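Long-range contacts in haloacid dehalogenase-like hydrolase (Bacteroides thetaiotaomicron, PDB 2RB5), which is assigned to the haloacid dehalogenase phosphatases and probably hydrolyses phosphate esters with the help of magnesium: residues Asn69-Phe74 / Lys184-Gln189; Phe7-Thr12 / Thr43-Ala48; Asn214-Leu219 / Glu233-Ala238; Cys104-Glu109 / Ser143-Ile148; Ile39-Gly44 / Asn60-Tyr65. All coordinates share one frame; numbering follows the deposited sequence. Where two conformers were deposited one is given.

Overall arrangement
Four of the five contacts converge on one bound tungstate, a worked example of a probable catalytic pocket assembled from the ends of strands and the starts of helices. Contact 2 is the innermost, joining the magnesium-binding loop to the loop after strand 38-42; it shares Thr43 and Gly44 with contact 5, whose centre is about 9 Å away and which pairs the strands beneath. Contact 1, centred about 12 Å from contact 2, sends Lys188 to the tungstate, and contact 3, centred about 15 Å from contact 2, sends Asn214 there. Contact 4 stands apart: the Val107 side chain is about 12 Å from the tungstate by nearest approach, and the centres of contacts 3 and 4 lie about 27 Å apart.

Contact 1: residues Asn69-Phe74 / Lys184-Gln189; sequences NGAYCF and KGDTKQ. With WO6 (trioxido(oxo)tungsten), chain C.
In the active-site region of this haloacid dehalogenase fold, Asn69, in the turn before strand 72-75, and Lys188, at the start of helix 188-199, meet beside the bound tungstate. Asn69 OD1 lies 3.8 Å from Lys188 CE, the two side chains passing obliquely. One water joins them, donating to Asn69 OD1 at 3.1 Å and accepting from Lys188 N. Asn69 OD1 also accepts from Asn214 ND2, and its own ND2 gives bonds to Gln149 and Asp180. Beyond CG the lysine chain is extended (chi2 179°), which carries NZ to within 3.0 Å of O4 of the tungstate, a hydrogen bond; Asp215 and the carbonyl of Ala42 also grip this ammonium. Ala71 CB rests on Asp186 CB at 4.2 Å, while the Asp186 carboxylate turns to Tyr81 and Ser83. Thr187 OG1 caps the helix through a weak bond from Gln189 N and also pairs with Ser217. Ala71 and Tyr72 facing Thr67 form a classic beta bulge between strands 72-75 and 64-67; Lys188 also touches Met218 of helix 216-221.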
# COMPACT_ATOMS: atom_id res chain seq x y z
N ASN A 69 -0.35 -0.99 -4.54
CA ASN A 69 1.03 -1.48 -4.59
C ASN A 69 1.77 -1.07 -5.86
O ASN A 69 2.69 -1.77 -6.29
CB ASN A 69 1.09 -2.99 -4.38
CG ASN A 69 0.67 -3.36 -2.99
OD1 ASN A 69 1.38 -3.09 -2.02
ND2 ASN A 69 -0.57 -3.92 -2.88
N GLY A 70 1.41 0.10 -6.44
CA GLY A 70 2.05 0.54 -7.65
C GLY A 70 1.28 0.29 -8.93
O GLY A 70 1.64 0.83 -9.97
N ALA A 71 0.21 -0.51 -8.86
CA ALA A 71 -0.58 -0.80 -10.04
C ALA A 71 -1.53 0.30 -10.43
O ALA A 71 -2.17 0.21 -11.49
CB ALA A 71 -1.33 -2.12 -9.82
N TYR A 72 -1.66 1.37 -9.64
CA TYR A 72 -2.55 2.47 -9.99
C TYR A 72 -2.01 3.74 -9.37
O TYR A 72 -2.11 3.94 -8.14
CB TYR A 72 -3.98 2.19 -9.57
CG TYR A 72 -5.00 3.09 -10.20
CD1 TYR A 72 -5.49 2.83 -11.47
CD2 TYR A 72 -5.46 4.22 -9.53
CE1 TYR A 72 -6.42 3.66 -12.05
CE2 TYR A 72 -6.40 5.06 -10.10
CZ TYR A 72 -6.89 4.76 -11.39
OH TYR A 72 -7.84 5.58 -11.93
N CYS A 73 -1.42 4.61 -10.18
CA CYS A 73 -0.73 5.78 -9.70
C CYS A 73 -1.31 7.03 -10.33
O CYS A 73 -1.59 7.03 -11.54
CB CYS A 73 0.76 5.71 -10.03
SG CYS A 73 1.63 4.29 -9.35
N PHE A 74 -1.49 8.11 -9.53
CA PHE A 74 -2.10 9.32 -10.06
C PHE A 74 -1.57 10.53 -9.31
O PHE A 74 -1.14 10.44 -8.16
CB PHE A 74 -3.62 9.23 -10.02
CG PHE A 74 -4.23 8.90 -8.67
CD1 PHE A 74 -4.61 9.90 -7.80
CD2 PHE A 74 -4.43 7.58 -8.28
CE1 PHE A 74 -5.22 9.56 -6.59
CE2 PHE A 74 -5.05 7.26 -7.09
CZ PHE A 74 -5.44 8.26 -6.24
N LYS A 184 2.99 -8.25 -13.07
CA LYS A 184 4.43 -8.35 -13.10
C LYS A 184 5.08 -6.98 -12.90
O LYS A 184 4.85 -6.06 -13.64
CB LYS A 184 4.88 -8.90 -14.44
CG LYS A 184 6.35 -9.06 -14.73
CD LYS A 184 6.90 -10.29 -14.08
CE LYS A 184 8.33 -10.58 -14.32
NZ LYS A 184 8.80 -11.53 -13.30
N GLY A 185 5.95 -6.90 -11.88
CA GLY A 185 6.73 -5.73 -11.59
C GLY A 185 6.03 -4.66 -10.81
O GLY A 185 6.68 -3.69 -10.40
N ASP A 186 4.73 -4.80 -10.58
CA ASP A 186 3.96 -3.75 -9.90
C ASP A 186 4.05 -3.88 -8.39
O ASP A 186 3.34 -4.64 -7.74
CB ASP A 186 2.54 -3.75 -10.41
CG ASP A 186 2.50 -3.38 -11.86
OD1 ASP A 186 3.32 -2.53 -12.31
OD2 ASP A 186 1.64 -3.94 -12.56
N THR A 187 5.04 -3.19 -7.83
CA THR A 187 5.28 -3.03 -6.42
C THR A 187 5.44 -1.53 -6.13
O THR A 187 5.48 -0.73 -7.06
CB THR A 187 6.56 -3.74 -5.91
OG1 THR A 187 7.66 -3.02 -6.41
CG2 THR A 187 6.59 -5.17 -6.47
N LYS A 188 5.56 -1.18 -4.88
CA LYS A 188 5.70 0.27 -4.59
C LYS A 188 6.97 0.84 -5.21
O LYS A 188 7.01 2.05 -5.45
CB LYS A 188 5.65 0.51 -3.09
CG LYS A 188 4.29 0.19 -2.47
CD LYS A 188 4.26 0.41 -0.98
CE LYS A 188 3.00 -0.13 -0.38
NZ LYS A 188 2.84 0.24 1.05
N GLN A 189 7.99 0.04 -5.49
CA GLN A 189 9.18 0.50 -6.23
C GLN A 189 8.79 1.05 -7.60
O GLN A 189 9.31 2.11 -8.01
CB GLN A 189 10.18 -0.63 -6.34
CG GLN A 189 11.25 -0.54 -7.44
CD GLN A 189 12.23 -1.66 -7.38
OE1 GLN A 189 12.19 -2.47 -6.44
NE2 GLN A 189 13.15 -1.70 -8.33
W WO6 C . -0.25 0.06 3.53
O1 WO6 C . -1.93 -0.64 3.40
O2 WO6 C . 0.24 -0.54 5.08
O3 WO6 C . -0.81 1.65 3.44
O4 WO6 C . 0.26 -0.73 2.14
O HOH W 1 4.38 -3.22 -2.86

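Contact 2: residues Phe7-Thr12 / Thr43-Ala48; sequences FDIDGT and TGRPKA. With MG (magnesium ion), chain B; WO6 (trioxido(oxo)tungsten), chain C.
Ile9 and Asp10, in the loop after strand 4-7, meet Thr43 and Arg45 around the tungstate; the loop carries the DxDx(T/V) pattern of haloacid dehalogenases in Asp8, Asp10 and Thr12. Thr43 comes first. Thr43 OG1, opposite the backbone N about the CA-CB bond (chi1 -176°), donates to O3 of the tungstate at 2.8 Å. Ile9 CD1 packs 3.6 Å from Thr43 OG1, which also accepts from Arg45 N, an ST turn. Ile9 N and Asp10 N donate to O3 as well, so three groups grip one oxo atom. Gly44 follows, its N pointing almost straight at O4 (2.9 Å, 170°). Arg45 then grips Asp10 side-on: Arg45 NE meets the syn lone pair of Asp10 OD2 at 2.8 Å and in the guanidinium plane, and NH2 reaches Asp10 OD1, tilted from it. A leucine in place of Arg45 would probably leave the Asp10 carboxylate without its charged mate and freer to turn. Asp10 O and Asp8 OD1 each bind the magnesium ion at 2.1 Å, with Asp211 completing the protein ligands. Asp8 OD2 sits 2.3 Å from the tungsten, opposite tungstate O1.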
# COMPACT_ATOMS: atom_id res chain seq x y z
N PHE A 7 5.23 7.63 1.69
CA PHE A 7 4.71 7.09 2.94
C PHE A 7 3.69 5.98 2.70
O PHE A 7 2.64 6.21 2.10
CB PHE A 7 3.98 8.16 3.75
CG PHE A 7 4.86 9.27 4.24
CD1 PHE A 7 4.94 10.48 3.56
CD2 PHE A 7 5.61 9.13 5.40
CE1 PHE A 7 5.76 11.50 4.02
CE2 PHE A 7 6.42 10.15 5.85
CZ PHE A 7 6.50 11.33 5.16
N ASP A 8 3.98 4.79 3.25
CA ASP A 8 2.91 3.82 3.49
C ASP A 8 1.87 4.46 4.43
O ASP A 8 2.18 5.37 5.20
CB ASP A 8 3.54 2.59 4.10
CG ASP A 8 2.54 1.53 4.49
OD1 ASP A 8 2.56 1.12 5.67
OD2 ASP A 8 1.76 1.14 3.58
N ILE A 9 0.64 3.93 4.37
CA ILE A 9 -0.40 4.40 5.28
C ILE A 9 -0.44 3.57 6.55
O ILE A 9 -0.09 4.05 7.65
CB ILE A 9 -1.81 4.44 4.64
CG1 ILE A 9 -1.83 5.30 3.37
CG2 ILE A 9 -2.80 4.95 5.65
CD1 ILE A 9 -3.13 5.17 2.59
N ASP A 10 -0.89 2.34 6.48
CA ASP A 10 -1.23 1.57 7.69
C ASP A 10 0.02 1.12 8.41
O ASP A 10 0.89 0.45 7.88
CB ASP A 10 -2.08 0.38 7.29
CG ASP A 10 -3.35 0.85 6.63
OD1 ASP A 10 -4.23 1.38 7.33
OD2 ASP A 10 -3.44 0.73 5.36
N GLY A 11 0.11 1.55 9.69
CA GLY A 11 1.29 1.27 10.49
C GLY A 11 2.44 2.24 10.30
O GLY A 11 3.47 2.09 10.97
N THR A 12 2.29 3.20 9.40
CA THR A 12 3.33 4.17 9.05
C THR A 12 2.84 5.58 9.30
O THR A 12 3.45 6.30 10.12
CB THR A 12 3.80 3.89 7.60
OG1 THR A 12 4.32 2.56 7.53
CG2 THR A 12 4.88 4.89 7.22
N THR A 43 0.65 2.97 -1.04
CA THR A 43 -0.18 2.06 -0.29
C THR A 43 -0.66 0.88 -1.13
O THR A 43 -0.82 0.96 -2.34
CB THR A 43 -1.42 2.85 0.27
OG1 THR A 43 -2.22 2.00 1.09
CG2 THR A 43 -2.32 3.41 -0.80
N GLY A 44 -0.87 -0.25 -0.44
CA GLY A 44 -1.57 -1.36 -1.00
C GLY A 44 -3.06 -1.13 -1.13
O GLY A 44 -3.72 -1.85 -1.87
N ARG A 45 -3.63 -0.18 -0.41
CA ARG A 45 -5.04 0.09 -0.53
C ARG A 45 -5.36 0.62 -1.93
O ARG A 45 -4.63 1.48 -2.44
CB ARG A 45 -5.50 1.14 0.48
CG ARG A 45 -5.45 0.67 1.93
CD ARG A 45 -5.94 1.76 2.86
NE ARG A 45 -5.94 1.37 4.26
CZ ARG A 45 -7.00 1.31 5.04
NH1 ARG A 45 -8.21 1.56 4.61
NH2 ARG A 45 -6.82 0.97 6.31
N PRO A 46 -6.48 0.23 -2.50
CA PRO A 46 -7.05 1.00 -3.60
C PRO A 46 -7.65 2.30 -3.11
O PRO A 46 -8.06 2.41 -1.95
CB PRO A 46 -8.14 0.08 -4.18
CG PRO A 46 -8.45 -0.84 -3.12
CD PRO A 46 -7.26 -0.99 -2.21
N LYS A 47 -7.72 3.29 -3.99
CA LYS A 47 -8.31 4.59 -3.65
C LYS A 47 -9.65 4.43 -2.99
O LYS A 47 -10.01 5.19 -2.05
CB LYS A 47 -8.39 5.43 -4.91
CG LYS A 47 -8.93 6.82 -4.83
CD LYS A 47 -9.32 7.35 -6.23
CE LYS A 47 -10.16 8.61 -6.02
NZ LYS A 47 -10.25 9.39 -7.31
N ALA A 48 -10.47 3.47 -3.48
CA ALA A 48 -11.81 3.28 -2.98
C ALA A 48 -11.89 3.06 -1.48
O ALA A 48 -12.96 3.31 -0.92
CB ALA A 48 -12.45 2.05 -3.67
MG MG B . 1.84 -0.68 6.41
W WO6 C . -0.25 0.06 3.53
O1 WO6 C . -1.93 -0.64 3.40
O2 WO6 C . 0.24 -0.54 5.08
O3 WO6 C . -0.81 1.65 3.44
O4 WO6 C . 0.26 -0.73 2.14
O HOH W 2 2.92 -1.75 4.96
O HOH W 3 1.19 -2.35 7.43

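Contact 3: residues Asn214-Leu219 / Glu233-Ala238; sequences NDISML and EDVKAA. With WO6 (trioxido(oxo)tungsten), chain C.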
# COMPACT_ATOMS: atom_id res chain seq x y z
N ASN A 214 5.17 -5.48 2.24
CA ASN A 214 4.92 -4.83 0.94
C ASN A 214 5.63 -3.49 0.79
O ASN A 214 5.52 -2.89 -0.27
CB ASN A 214 3.42 -4.71 0.64
CG ASN A 214 2.72 -3.66 1.46
OD1 ASN A 214 3.12 -3.38 2.61
ND2 ASN A 214 1.64 -3.08 0.89
N ASP A 215 6.40 -3.08 1.82
CA ASP A 215 7.24 -1.90 1.75
C ASP A 215 8.71 -2.24 1.47
O ASP A 215 9.49 -1.33 1.22
CB ASP A 215 7.17 -1.12 3.07
CG ASP A 215 5.76 -0.65 3.35
OD1 ASP A 215 5.13 -0.16 2.38
OD2 ASP A 215 5.34 -0.77 4.53
N ILE A 216 9.09 -3.51 1.57
CA ILE A 216 10.50 -3.83 1.47
C ILE A 216 11.11 -3.37 0.15
O ILE A 216 12.19 -2.82 0.14
CB ILE A 216 10.70 -5.35 1.74
CG1 ILE A 216 10.55 -5.64 3.24
CG2 ILE A 216 12.06 -5.81 1.19
CD1 ILE A 216 10.53 -7.08 3.64
N SER A 217 10.39 -3.56 -0.97
CA SER A 217 11.03 -3.15 -2.25
C SER A 217 11.23 -1.64 -2.25
O SER A 217 12.25 -1.21 -2.79
CB SER A 217 10.31 -3.66 -3.47
OG SER A 217 9.00 -3.15 -3.56
N MET A 218 10.30 -0.83 -1.74
CA MET A 218 10.51 0.60 -1.78
C MET A 218 11.50 1.06 -0.72
O MET A 218 12.13 2.13 -0.89
CB MET A 218 9.22 1.41 -1.71
CG MET A 218 8.50 1.46 -0.39
SD MET A 218 7.30 2.82 -0.42
CE MET A 218 6.67 2.76 1.25
N LEU A 219 11.65 0.35 0.40
CA LEU A 219 12.67 0.67 1.40
C LEU A 219 14.06 0.48 0.81
O LEU A 219 14.96 1.26 1.07
CB LEU A 219 12.47 -0.17 2.68
CG LEU A 219 11.25 0.21 3.48
CD1 LEU A 219 10.96 -0.86 4.53
CD2 LEU A 219 11.40 1.57 4.12
N GLU A 233 11.58 -7.79 11.76
CA GLU A 233 13.00 -7.70 11.49
C GLU A 233 13.35 -7.64 10.03
O GLU A 233 14.28 -6.92 9.66
CB GLU A 233 13.70 -8.86 12.17
CG GLU A 233 15.14 -8.68 12.38
CD GLU A 233 15.72 -9.61 13.42
OE1 GLU A 233 16.66 -9.23 14.19
OE2 GLU A 233 15.33 -10.74 13.54
N ASP A 234 12.67 -8.37 9.16
CA ASP A 234 13.04 -8.31 7.77
C ASP A 234 12.73 -6.96 7.12
O ASP A 234 13.45 -6.53 6.21
CB ASP A 234 12.42 -9.43 6.93
CG ASP A 234 10.92 -9.45 6.82
OD1 ASP A 234 10.23 -9.02 7.78
OD2 ASP A 234 10.42 -9.93 5.78
N VAL A 235 11.70 -6.28 7.59
CA VAL A 235 11.38 -4.93 7.13
C VAL A 235 12.47 -3.98 7.60
O VAL A 235 13.01 -3.16 6.84
CB VAL A 235 10.00 -4.51 7.61
CG1 VAL A 235 9.70 -3.07 7.20
CG2 VAL A 235 8.92 -5.44 7.11
N LYS A 236 12.84 -4.06 8.87
CA LYS A 236 13.93 -3.26 9.40
C LYS A 236 15.21 -3.48 8.64
O LYS A 236 15.96 -2.53 8.37
CB LYS A 236 14.13 -3.53 10.89
CG LYS A 236 12.97 -3.04 11.73
CD LYS A 236 13.19 -3.23 13.20
CE LYS A 236 12.16 -2.70 14.07
NZ LYS A 236 12.46 -2.78 15.55
N ALA A 237 15.51 -4.72 8.29
CA ALA A 237 16.77 -5.04 7.63
C ALA A 237 16.82 -4.46 6.20
O ALA A 237 17.91 -4.21 5.71
CB ALA A 237 16.97 -6.53 7.55
N ALA A 238 15.68 -4.25 5.58
CA ALA A 238 15.59 -3.68 4.25
C ALA A 238 15.78 -2.15 4.27
O ALA A 238 16.04 -1.57 3.20
CB ALA A 238 14.23 -4.00 3.63
W WO6 C . -0.25 0.06 3.53
O1 WO6 C . -1.93 -0.64 3.40
O2 WO6 C . 0.24 -0.54 5.08
O3 WO6 C . -0.81 1.65 3.44
O4 WO6 C . 0.26 -0.73 2.14
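Ile216 and Leu219, one helical turn apart on helix 216-221, present an apolar ridge to Val235 and Ala238 of helix 233-238; the two are successive helices of the Rossmann-like core, lying on either side of strand 224-227 in chain order. Ile216 is the larger bump. With CG1 beside the backbone N (chi1 -74°), Ile216 CG2 swings to the side opposite that N and presses on Ala238 CB at 3.7 Å, while CG1 lies 4.0 Å from Val235 CA. The terminal CD1 runs on to Asp234, which crosses it at about a right angle, OD2 3.6 Å away. Ile216 thus fills the hollow framed by Asp234, Val235 and Ala238. In return, the small methyl of Ala238 slips between the branches of Ile216 and the base of Leu219, its CB 4.3 Å from Leu219 CB. Val235 divides its branches, CG2 toward Ile216 and CG1 toward Leu219, whose CD1 meets Val235 CG1 at 3.7 Å. No hydrogen bond spans the interface. The segment 214-219 nevertheless contributes to two metal sites: Asp215, seen as a ligand of the first magnesium of this protein, here keeps its carboxylate in the second shell and pairs with Lys188, and Leu219 belongs to a second site. At the catalytic end, Asn214 ND2 donates to tungstate O4 at 3.0 Å and 168°.

Contact 4: residues Cys104-Glu109 / Ser143-Ile148; sequences CIFVEE and SNKEVI
Val107 O receives the N-H of Ile148 at 2.8 Å, a bond running nearly along the C=O axis and the sole direct hydrogen bond between 104-109 and 143-148. Around it three waters finish the join. The first donates to both Phe106 O and Glu108 OE2 and accepts weakly from Lys145 NZ; the second donates to Glu108 OE1 and accepts from Glu146 N at 2.9 Å; the third accepts from Glu109 N and donates to Glu146 O at 2.8 Å. Glu108 is thereby held by a water at each carboxylate oxygen. Its extended chain lies over the backbone of the other segment, CG 3.4 Å from Glu146 O, and crosses Lys145 at about a right angle; in the conformer described, Lys145 NZ stays 4.2 Å from Glu108 OE2, too far for a salt bridge. Apolar contacts add to these. Val147 CG2 approaches the edge of the Phe106 ring at CD2, 4.2 Å away, and Ile148 CD1 touches Glu109 CB, beyond which the Glu109 carboxylate turns to Tyr72 and Lys82. The directions of 106-109 and 145-148 differ by 74°; strand 149-152 then pairs antiparallel with 104-107. Such a small antiparallel sheet, backed by helix 87-100, is consistent with the cap domain of Cof-type haloacid dehalogenase phosphatases.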
# COMPACT_ATOMS: atom_id res chain seq x y z
N CYS A 104 -12.00 -13.51 -1.42
CA CYS A 104 -11.04 -12.73 -2.22
C CYS A 104 -11.71 -11.46 -2.69
O CYS A 104 -12.84 -11.50 -3.17
CB CYS A 104 -10.52 -13.55 -3.39
SG CYS A 104 -9.12 -12.82 -4.30
N ILE A 105 -11.01 -10.34 -2.53
CA ILE A 105 -11.42 -9.06 -3.08
C ILE A 105 -10.85 -8.89 -4.46
O ILE A 105 -9.69 -9.25 -4.73
CB ILE A 105 -10.95 -7.91 -2.13
CG1 ILE A 105 -11.69 -7.97 -0.79
CG2 ILE A 105 -11.11 -6.54 -2.75
CD1 ILE A 105 -11.02 -7.17 0.29
N PHE A 106 -11.64 -8.36 -5.40
CA PHE A 106 -11.23 -8.07 -6.75
C PHE A 106 -11.45 -6.59 -7.02
O PHE A 106 -12.59 -6.09 -6.92
CB PHE A 106 -12.03 -8.90 -7.76
CG PHE A 106 -11.75 -10.38 -7.65
CD1 PHE A 106 -12.43 -11.14 -6.69
CD2 PHE A 106 -10.83 -11.00 -8.48
CE1 PHE A 106 -12.14 -12.47 -6.60
CE2 PHE A 106 -10.56 -12.33 -8.36
CZ PHE A 106 -11.23 -13.10 -7.43
N VAL A 107 -10.37 -5.88 -7.33
CA VAL A 107 -10.39 -4.43 -7.48
C VAL A 107 -10.24 -4.07 -8.96
O VAL A 107 -9.23 -4.44 -9.57
CB VAL A 107 -9.30 -3.71 -6.66
CG1 VAL A 107 -9.62 -2.23 -6.60
CG2 VAL A 107 -9.16 -4.32 -5.28
N GLU A 108 -11.18 -3.35 -9.50
CA GLU A 108 -11.16 -2.74 -10.81
C GLU A 108 -10.82 -1.27 -10.67
O GLU A 108 -10.76 -0.73 -9.55
CB GLU A 108 -12.49 -2.93 -11.52
CG GLU A 108 -12.91 -4.40 -11.71
CD GLU A 108 -14.40 -4.45 -12.03
OE1 GLU A 108 -14.83 -4.33 -13.17
OE2 GLU A 108 -15.21 -4.60 -11.10
N GLU A 109 -10.66 -0.58 -11.80
CA GLU A 109 -10.33 0.87 -11.71
C GLU A 109 -11.39 1.63 -10.94
O GLU A 109 -11.09 2.49 -10.11
CB GLU A 109 -10.16 1.46 -13.10
CG GLU A 109 -9.77 2.90 -13.05
CD GLU A 109 -9.31 3.54 -14.32
OE1 GLU A 109 -9.53 2.94 -15.39
OE2 GLU A 109 -8.72 4.68 -14.25
N SER A 143 -14.23 -13.22 -11.92
CA SER A 143 -13.15 -13.85 -12.72
C SER A 143 -13.11 -13.31 -14.13
O SER A 143 -12.09 -13.50 -14.82
CB SER A 143 -13.41 -15.36 -12.67
OG SER A 143 -14.35 -15.81 -13.65
N ASN A 144 -14.15 -12.61 -14.55
CA ASN A 144 -14.23 -12.06 -15.91
C ASN A 144 -13.92 -10.58 -16.00
O ASN A 144 -13.98 -10.01 -17.11
CB ASN A 144 -15.63 -12.36 -16.47
CG ASN A 144 -15.74 -13.85 -16.74
OD1 ASN A 144 -14.83 -14.49 -17.29
ND2 ASN A 144 -16.80 -14.51 -16.41
N LYS A 145 -13.65 -9.95 -14.89
CA LYS A 145 -13.45 -8.50 -14.90
C LYS A 145 -11.98 -8.17 -15.20
O LYS A 145 -11.10 -8.99 -15.09
CB LYS A 145 -13.83 -7.89 -13.54
CG LYS A 145 -15.23 -8.19 -13.04
CD LYS A 145 -15.54 -7.87 -11.62
CE LYS A 145 -14.50 -8.16 -10.52
NZ LYS A 145 -15.35 -8.37 -9.28
N GLU A 146 -11.77 -6.91 -15.59
CA GLU A 146 -10.39 -6.45 -15.78
C GLU A 146 -9.94 -5.92 -14.40
O GLU A 146 -10.36 -4.91 -13.85
CB GLU A 146 -10.28 -5.50 -16.96
CG GLU A 146 -11.06 -5.94 -18.19
CD GLU A 146 -10.87 -7.36 -18.70
OE1 GLU A 146 -11.82 -8.05 -19.13
OE2 GLU A 146 -9.74 -7.88 -18.72
N VAL A 147 -9.07 -6.78 -13.81
CA VAL A 147 -8.71 -6.63 -12.42
C VAL A 147 -7.31 -6.04 -12.28
O VAL A 147 -6.35 -6.54 -12.88
CB VAL A 147 -8.82 -8.00 -11.74
CG1 VAL A 147 -8.36 -7.92 -10.30
CG2 VAL A 147 -10.25 -8.52 -11.80
N ILE A 148 -7.21 -4.99 -11.48
CA ILE A 148 -5.94 -4.31 -11.19
C ILE A 148 -5.26 -4.97 -9.98
O ILE A 148 -4.03 -5.11 -9.97
CB ILE A 148 -6.18 -2.82 -11.00
CG1 ILE A 148 -6.89 -2.24 -12.21
CG2 ILE A 148 -4.85 -2.10 -10.72
CD1 ILE A 148 -7.00 -0.76 -12.21
O HOH W 4 -14.80 -5.19 -8.52
O HOH W 5 -13.90 -5.01 -15.67
O HOH W 6 -10.27 -2.17 -14.21

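Contact 5: residues Ile39-Gly44 / Asn60-Tyr65; sequences IFIATG and NLIDGY. With WO6 (trioxido(oxo)tungsten), chain C.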
# COMPACT_ATOMS: atom_id res chain seq x y z
N ILE A 39 5.22 15.16 -1.13
CA ILE A 39 4.72 14.15 -0.20
C ILE A 39 3.79 13.23 -0.93
O ILE A 39 2.74 13.65 -1.44
CB ILE A 39 4.00 14.85 0.98
CG1 ILE A 39 4.98 15.70 1.80
CG2 ILE A 39 3.29 13.84 1.87
CD1 ILE A 39 4.39 16.56 2.86
N PHE A 40 4.14 11.95 -0.97
CA PHE A 40 3.39 10.96 -1.73
C PHE A 40 2.92 9.84 -0.80
O PHE A 40 3.64 9.41 0.12
CB PHE A 40 4.28 10.37 -2.83
CG PHE A 40 4.74 11.42 -3.79
CD1 PHE A 40 6.07 11.82 -3.82
CD2 PHE A 40 3.84 12.03 -4.65
CE1 PHE A 40 6.45 12.84 -4.70
CE2 PHE A 40 4.21 13.05 -5.50
CZ PHE A 40 5.53 13.43 -5.53
N ILE A 41 1.73 9.33 -1.09
CA ILE A 41 1.22 8.11 -0.46
C ILE A 41 1.65 6.92 -1.31
O ILE A 41 1.59 6.98 -2.54
CB ILE A 41 -0.31 8.22 -0.35
CG1 ILE A 41 -0.70 9.42 0.52
CG2 ILE A 41 -0.94 6.92 0.07
CD1 ILE A 41 -0.20 9.35 1.95
N ALA A 42 2.06 5.83 -0.65
CA ALA A 42 2.43 4.59 -1.32
C ALA A 42 1.79 3.46 -0.56
O ALA A 42 2.34 3.01 0.47
CB ALA A 42 3.94 4.49 -1.43
N THR A 43 0.65 2.97 -1.04
CA THR A 43 -0.18 2.06 -0.29
C THR A 43 -0.66 0.88 -1.13
O THR A 43 -0.82 0.96 -2.34
CB THR A 43 -1.42 2.85 0.27
OG1 THR A 43 -2.22 2.00 1.09
CG2 THR A 43 -2.32 3.41 -0.80
N GLY A 44 -0.87 -0.25 -0.44
CA GLY A 44 -1.57 -1.36 -1.00
C GLY A 44 -3.06 -1.13 -1.13
O GLY A 44 -3.72 -1.85 -1.87
N ASN A 60 -4.40 19.61 2.38
CA ASN A 60 -3.82 19.73 1.07
C ASN A 60 -2.32 19.49 1.06
O ASN A 60 -1.55 20.13 0.40
CB ASN A 60 -4.16 21.08 0.40
CG ASN A 60 -5.63 21.07 0.05
OD1 ASN A 60 -6.04 20.35 -0.88
ND2 ASN A 60 -6.42 21.85 0.77
N LEU A 61 -1.90 18.45 1.82
CA LEU A 61 -0.50 18.12 1.99
C LEU A 61 0.02 17.03 1.06
O LEU A 61 1.21 16.80 1.01
CB LEU A 61 -0.22 17.72 3.46
CG LEU A 61 -0.45 18.80 4.48
CD1 LEU A 61 -0.32 18.22 5.93
CD2 LEU A 61 0.44 20.00 4.27
N ILE A 62 -0.84 16.31 0.36
CA ILE A 62 -0.42 15.18 -0.48
C ILE A 62 -0.31 15.62 -1.92
O ILE A 62 -1.24 16.21 -2.46
CB ILE A 62 -1.38 13.99 -0.30
CG1 ILE A 62 -1.37 13.46 1.13
CG2 ILE A 62 -1.07 12.92 -1.34
CD1 ILE A 62 -2.53 12.61 1.52
N ASP A 63 0.81 15.30 -2.54
CA ASP A 63 1.11 15.69 -3.92
C ASP A 63 0.85 14.60 -4.95
O ASP A 63 0.87 14.87 -6.15
CB ASP A 63 2.58 16.17 -3.99
CG ASP A 63 2.81 17.34 -3.10
OD1 ASP A 63 2.11 18.38 -3.27
OD2 ASP A 63 3.67 17.25 -2.21
N GLY A 64 0.62 13.36 -4.54
CA GLY A 64 0.33 12.28 -5.48
C GLY A 64 0.18 10.97 -4.72
O GLY A 64 0.53 10.85 -3.53
N TYR A 65 -0.35 9.97 -5.45
CA TYR A 65 -0.69 8.69 -4.90
C TYR A 65 -0.17 7.52 -5.72
O TYR A 65 -0.35 7.45 -6.96
CB TYR A 65 -2.20 8.51 -4.81
CG TYR A 65 -2.89 9.38 -3.79
CD1 TYR A 65 -3.18 10.71 -4.07
CD2 TYR A 65 -3.31 8.90 -2.58
CE1 TYR A 65 -3.84 11.54 -3.17
CE2 TYR A 65 -3.97 9.69 -1.64
CZ TYR A 65 -4.22 11.02 -1.96
OH TYR A 65 -4.89 11.77 -1.02
W WO6 C . -0.25 0.06 3.53
O1 WO6 C . -1.93 -0.64 3.40
O2 WO6 C . 0.24 -0.54 5.08
O3 WO6 C . -0.81 1.65 3.44
O4 WO6 C . 0.26 -0.73 2.14
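Ile39 is held by Asp63 through two hydrogen bonds where strand 38-42 begins to pair with the segment leading into strand 64-67. Ile39 N donates to the anti lone pair of Asp63 OD2 at 2.8 Å, and Asp63 N returns a nearly straight bond to Ile39 O (169°). With CG beside its own backbone N (chi1 -60°), the carboxylate reaches back to Ile39 and stands in for a strand carbonyl. A lysine in place of Asp63 would probably leave Ile39 N without its acceptor and set a charge against the strand. Farther along, Ile41 N donates to Gly64 O at 3.1 Å, within a parallel pairing of Ile41 with Tyr65; Phe40 CA adds a CH...O contact to the same oxygen. Apolar contacts follow. On one face of the sheet, Ile41 and Tyr65 lie side by side, Ile41 CB to Tyr65 CD2 at 3.8 Å, while Ile41 CG1 touches Ile62 CD1 at 3.8 Å, the two side chains meeting at a slant. On the face opposite Ile41, Phe40 turns its ring edge toward Gly64, Phe40 CD2 3.6 Å from Gly64 CA. Helix 54-58 completes the beta-alpha-beta crossover between the two strands, and strand 4-7 lies along the far edge of 38-42.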